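Local coordinates for protein Kinase A (Toxoplasma gondii, PDB 5J3U) that binds cAMP through two cyclic nucleotide-binding domains and probably restrains the catalytic subunit of protein kinase A until cAMP arrives, at residues 88-91 with 92-96; 239-242 with 243-247. All coordinates share one frame; numbering follows the deposited sequence.

Contact 1: 88-91 with 92-96. With CMP (adenosine-3',5'-cyclic-monophosphate), chain C.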
loop_
_atom_site.group_PDB
_atom_site.type_symbol
_atom_site.label_atom_id
_atom_site.label_comp_id
_atom_site.label_asym_id
_atom_site.label_seq_id
_atom_site.Cartn_x
_atom_site.Cartn_y
_atom_site.Cartn_z
ATOM N N PHE A 88 -8.784 -2.492 -9.316
ATOM C CA PHE A 88 -8.500 -2.546 -10.735
ATOM C C PHE A 88 -9.515 -1.709 -11.484
ATOM O O PHE A 88 -10.597 -1.366 -10.988
ATOM C CB PHE A 88 -8.446 -3.999 -11.269
ATOM C CG PHE A 88 -9.754 -4.714 -11.260
ATOM C CD1 PHE A 88 -10.113 -5.500 -10.167
ATOM C CD2 PHE A 88 -10.619 -4.667 -12.332
ATOM C CE1 PHE A 88 -11.347 -6.134 -10.133
ATOM C CE2 PHE A 88 -11.831 -5.335 -12.295
ATOM C CZ PHE A 88 -12.190 -6.077 -11.191
ATOM N N GLY A 89 -9.172 -1.388 -12.706
ATOM C CA GLY A 89 -9.942 -0.446 -13.502
ATOM C C GLY A 89 -9.772 0.981 -13.117
ATOM O O GLY A 89 -10.573 1.804 -13.520
ATOM N N GLU A 90 -8.714 1.300 -12.368
ATOM C CA GLU A 90 -8.449 2.683 -11.898
ATOM C C GLU A 90 -7.704 3.553 -12.926
ATOM O O GLU A 90 -7.802 4.795 -12.910
ATOM C CB GLU A 90 -7.668 2.648 -10.554
ATOM C CG GLU A 90 -6.147 2.489 -10.639
ATOM C CD GLU A 90 -5.630 1.128 -11.093
ATOM O OE1 GLU A 90 -6.395 0.218 -11.579
ATOM O OE2 GLU A 90 -4.403 0.952 -10.946
ATOM N N LEU A 91 -6.955 2.911 -13.824
ATOM C CA LEU A 91 -6.139 3.678 -14.765
ATOM C C LEU A 91 -6.972 4.542 -15.674
ATOM O O LEU A 91 -6.647 5.691 -15.880
ATOM C CB LEU A 91 -5.179 2.779 -15.583
ATOM C CG LEU A 91 -4.232 1.909 -14.795
ATOM C CD1 LEU A 91 -3.384 1.038 -15.720
ATOM C CD2 LEU A 91 -3.345 2.827 -13.937
ATOM N N ALA A 92 -8.074 4.018 -16.210
ATOM C CA ALA A 92 -8.953 4.802 -17.077
ATOM C C ALA A 92 -9.526 6.025 -16.368
ATOM O O ALA A 92 -9.773 7.073 -16.982
ATOM C CB ALA A 92 -10.066 3.929 -17.587
ATOM N N LEU A 93 -9.719 5.889 -15.063
ATOM C CA LEU A 93 -10.218 7.003 -14.230
ATOM C C LEU A 93 -9.061 7.951 -13.868
ATOM O O LEU A 93 -9.207 9.180 -13.896
ATOM C CB LEU A 93 -10.896 6.445 -12.975
ATOM C CG LEU A 93 -12.398 6.113 -13.128
ATOM C CD1 LEU A 93 -12.665 5.240 -14.344
ATOM C CD2 LEU A 93 -12.952 5.499 -11.822
ATOM N N LEU A 94 -7.913 7.398 -13.506
ATOM C CA LEU A 94 -6.769 8.286 -13.133
ATOM C C LEU A 94 -6.274 9.121 -14.301
ATOM O O LEU A 94 -5.968 10.293 -14.132
ATOM C CB LEU A 94 -5.594 7.510 -12.583
ATOM C CG LEU A 94 -5.597 7.070 -11.145
ATOM C CD1 LEU A 94 -4.436 6.103 -10.942
ATOM C CD2 LEU A 94 -5.491 8.266 -10.188
ATOM N N TYR A 95 -6.226 8.533 -15.494
ATOM C CA TYR A 95 -5.593 9.191 -16.645
ATOM C C TYR A 95 -6.551 9.574 -17.773
ATOM O O TYR A 95 -6.104 10.099 -18.785
ATOM C CB TYR A 95 -4.431 8.305 -17.148
ATOM C CG TYR A 95 -3.448 7.977 -16.041
ATOM C CD1 TYR A 95 -2.700 8.981 -15.420
ATOM C CD2 TYR A 95 -3.301 6.689 -15.579
ATOM C CE1 TYR A 95 -1.830 8.699 -14.382
ATOM C CE2 TYR A 95 -2.437 6.405 -14.541
ATOM C CZ TYR A 95 -1.701 7.408 -13.960
ATOM O OH TYR A 95 -0.860 7.075 -12.936
ATOM N N ASN A 96 -7.861 9.337 -17.613
ATOM C CA ASN A 96 -8.856 9.683 -18.634
ATOM C C ASN A 96 -8.554 9.036 -19.998
ATOM O O ASN A 96 -8.566 9.672 -21.053
ATOM C CB ASN A 96 -9.033 11.206 -18.705
ATOM C CG ASN A 96 -9.691 11.750 -17.458
ATOM O OD1 ASN A 96 -10.485 11.061 -16.830
ATOM N ND2 ASN A 96 -9.357 12.972 -17.089
HETATM P P CMP C . -7.924 0.180 -16.648
HETATM O O1P CMP C . -6.998 0.502 -17.858
HETATM O O2P CMP C . -8.977 1.212 -16.349
HETATM O "O5'" CMP C . -8.619 -1.198 -17.104
HETATM C "C5'" CMP C . -7.763 -2.332 -17.252
HETATM C "C4'" CMP C . -7.056 -2.568 -15.935
HETATM O "O4'" CMP C . -6.225 -3.686 -15.857
HETATM C "C3'" CMP C . -6.210 -1.389 -15.539
HETATM O "O3'" CMP C . -7.068 -0.264 -15.349
HETATM C "C2'" CMP C . -5.541 -1.999 -14.344
HETATM O "O2'" CMP C . -6.337 -1.869 -13.182
HETATM C "C1'" CMP C . -5.391 -3.470 -14.724
HETATM N N9 CMP C . -3.996 -3.833 -15.067
HETATM C C8 CMP C . -3.238 -4.730 -14.356
HETATM N N7 CMP C . -1.987 -4.813 -14.902
HETATM C C5 CMP C . -1.929 -3.967 -15.903
HETATM C C6 CMP C . -0.872 -3.583 -16.869
HETATM N N6 CMP C . 0.357 -4.151 -16.824
HETATM N N1 CMP C . -1.203 -2.662 -17.774
HETATM C C2 CMP C . -2.415 -2.039 -17.844
HETATM N N3 CMP C . -3.437 -2.353 -17.008
HETATM C C4 CMP C . -3.249 -3.301 -16.039
#
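L91 lays its CD2 methyl against the edge of the Y95 ring, in the ring plane, with CE2 of Y95 3.7 Å from CD2 of L91. Its other methyl, CD1, turns to the nucleotide and packs 3.7 Å from C3' of cAMP, so one leucine bridges ligand and helix. L94 covers a face of the Y95 ring, its CB 3.8 Å above the ring centre. This is the phosphate-binding cassette of a cyclic nucleotide-binding domain, where strand 87-88 gives way to a short helix whose N-terminal turn faces the cyclic phosphate. A92 N donates to O2P of cAMP over 3.0 Å, and R99 and A100 also bond the nucleotide. The ribose hydroxyl O2' is gripped twice: G89 N donates to it, and it donates in turn to OE1 of E90 over 2.6 Å. E90 reaches it by placing CG between its own N and carbonyl carbon (chi1 84°) and bending at chi2. CG of E90 rests 4.0 Å from CD1 of L94, while E90 O accepts a nearly straight bond from L94 N (2.7 Å, 161°) and a weak one from L93 N. Y95 N donates a hydrogen bond to L91 O.

Contact 2: 239-242 with 243-247; sequences ERKS and FKRLM
K241 starts with CG anti to its backbone N (chi1 -169°) and bends at chi3, whereas R245, one turn later, has CG beside its N (chi1 -69°) and then runs extended as far as NE; the two chains lie side by side, pointing the same way. CD of K241 sits 3.6 Å above the plane of the R245 guanidinium, displaced toward its rim, and approaches NH1 of R245 to 3.7 Å. This also brings like charges together, K241 NZ and R245 NH2 being 4.4 Å apart, a repulsion that solvent around these exposed side chains would probably soften.

R240 and K244 form a second parallel pair, CE of K244 lying 4.1 Å from NH1 of R240. Here acidic partners offset the shared charge: E220 forms salt bridges to both, D178 pairs with NE of R240, and carbonyls of G177 and A216 take NH2 of R240 while that of L217 takes NZ of K244. On another side of the helix, CD1 of L246 meets CB of S242 at 4.0 Å.

E239 stands at the N-cap position, and its carbonyl O accepts the backbone N of F243 at 2.9 Å. R240 O and K241 O likewise accept from K244 N and R245 N; the L246 N to S242 O bond is weak, its angle only 130°.

Helix 240-246 follows directly from strand 232-239 of the second cyclic nucleotide-binding domain. F243 is buried between L217 and I218 of helix 215-219, L254 of helix 250-257 and L238 of strand 232-239, its ring edge-to-face with F180 of strand 179-183.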
loop_
_atom_site.group_PDB
_atom_site.type_symbol
_atom_site.label_atom_id
_atom_site.label_comp_id
_atom_site.label_asym_id
_atom_site.label_seq_id
_atom_site.Cartn_x
_atom_site.Cartn_y
_atom_site.Cartn_z
ATOM N N GLU A 239 5.518 -2.755 2.269
ATOM C CA GLU A 239 5.378 -4.192 2.549
ATOM C C GLU A 239 6.534 -4.989 2.025
ATOM O O GLU A 239 7.169 -4.613 1.092
ATOM C CB GLU A 239 4.115 -4.757 1.911
ATOM C CG GLU A 239 2.849 -4.287 2.557
ATOM C CD GLU A 239 1.627 -4.982 1.987
ATOM O OE1 GLU A 239 1.594 -5.201 0.763
ATOM O OE2 GLU A 239 0.693 -5.285 2.752
ATOM N N ARG A 240 6.793 -6.126 2.675
ATOM C CA ARG A 240 7.910 -7.014 2.361
ATOM C C ARG A 240 8.100 -7.335 0.888
ATOM O O ARG A 240 9.217 -7.208 0.325
ATOM C CB ARG A 240 7.658 -8.336 3.127
ATOM C CG ARG A 240 8.603 -9.460 2.764
ATOM C CD ARG A 240 8.239 -10.715 3.545
ATOM N NE ARG A 240 8.703 -10.613 4.923
ATOM C CZ ARG A 240 9.957 -10.785 5.310
ATOM N NH1 ARG A 240 10.899 -11.069 4.440
ATOM N NH2 ARG A 240 10.272 -10.657 6.589
ATOM N N LYS A 241 6.995 -7.693 0.235
ATOM C CA LYS A 241 7.063 -8.058 -1.163
ATOM C C LYS A 241 7.533 -6.873 -2.019
ATOM O O LYS A 241 8.354 -7.056 -2.885
ATOM C CB LYS A 241 5.730 -8.576 -1.683
ATOM C CG LYS A 241 5.874 -9.206 -3.051
ATOM C CD LYS A 241 4.627 -9.982 -3.429
ATOM C CE LYS A 241 4.489 -11.283 -2.656
ATOM N NZ LYS A 241 3.509 -12.183 -3.336
ATOM N N SER A 242 7.006 -5.677 -1.753
ATOM C CA SER A 242 7.447 -4.465 -2.459
ATOM C C SER A 242 8.869 -4.101 -2.141
ATOM O O SER A 242 9.602 -3.634 -2.998
ATOM C CB SER A 242 6.575 -3.260 -2.128
ATOM O OG SER A 242 5.249 -3.612 -2.324
ATOM N N PHE A 243 9.268 -4.269 -0.878
ATOM C CA PHE A 243 10.641 -4.027 -0.501
ATOM C C PHE A 243 11.627 -4.888 -1.308
ATOM O O PHE A 243 12.625 -4.402 -1.883
ATOM C CB PHE A 243 10.806 -4.295 1.002
ATOM C CG PHE A 243 12.192 -4.096 1.535
ATOM C CD1 PHE A 243 13.111 -5.165 1.567
ATOM C CD2 PHE A 243 12.549 -2.921 2.179
ATOM C CE1 PHE A 243 14.358 -4.997 2.109
ATOM C CE2 PHE A 243 13.802 -2.768 2.750
ATOM C CZ PHE A 243 14.706 -3.801 2.716
ATOM N N LYS A 244 11.344 -6.181 -1.331
ATOM C CA LYS A 244 12.184 -7.126 -2.075
ATOM C C LYS A 244 12.175 -6.825 -3.597
ATOM O O LYS A 244 13.207 -6.901 -4.238
ATOM C CB LYS A 244 11.686 -8.528 -1.838
ATOM C CG LYS A 244 11.887 -9.077 -0.448
ATOM C CD LYS A 244 13.314 -9.414 -0.128
ATOM C CE LYS A 244 13.390 -9.936 1.329
ATOM N NZ LYS A 244 14.754 -10.328 1.776
ATOM N N ARG A 245 11.030 -6.439 -4.149
ATOM C CA ARG A 245 10.923 -6.287 -5.611
ATOM C C ARG A 245 11.296 -4.921 -6.144
ATOM O O ARG A 245 11.535 -4.804 -7.354
ATOM C CB ARG A 245 9.546 -6.659 -6.054
ATOM C CG ARG A 245 9.320 -8.134 -5.882
ATOM C CD ARG A 245 7.940 -8.509 -6.294
ATOM N NE ARG A 245 7.791 -9.955 -6.211
ATOM C CZ ARG A 245 6.680 -10.610 -6.510
ATOM N NH1 ARG A 245 5.593 -9.968 -6.981
ATOM N NH2 ARG A 245 6.680 -11.934 -6.388
ATOM N N LEU A 246 11.325 -3.899 -5.274
ATOM C CA LEU A 246 11.516 -2.518 -5.707
ATOM C C LEU A 246 12.785 -1.834 -5.183
ATOM O O LEU A 246 13.228 -0.838 -5.778
ATOM C CB LEU A 246 10.321 -1.674 -5.264
ATOM C CG LEU A 246 8.930 -2.048 -5.757
ATOM C CD1 LEU A 246 7.910 -1.074 -5.202
ATOM C CD2 LEU A 246 8.882 -2.041 -7.277
ATOM N N MET A 247 13.386 -2.342 -4.109
ATOM C CA MET A 247 14.495 -1.617 -3.473
ATOM C C MET A 247 15.818 -1.905 -4.151
ATOM O O MET A 247 16.778 -1.179 -3.945
ATOM C CB MET A 247 14.586 -1.911 -1.973
ATOM C CG MET A 247 13.380 -1.397 -1.174
ATOM S SD MET A 247 13.469 0.412 -0.928
ATOM C CE MET A 247 14.679 0.402 0.374
#

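Overall arrangement
Along the chain, contact 1 comes first, in the N-terminal cyclic nucleotide-binding domain, and contact 2 follows in the second. The two are in series, neither nesting nor crossing; each is one continuous run and closes no long loop. Contact 1 joins a loop after strand 87-88 to the first turn of helix 91-95 at a bound cAMP, and helix 116-138 packs on that short helix. Contact 2 joins successive turns of helix 240-246, where the chain leaves strand 232-239, and is tied to helix 215-219 and the residue after it. The centres of contact 1 and contact 2 are about 24 Å apart, and the nearest atoms of contact 1 and contact 2 about 14 Å, so they do not touch.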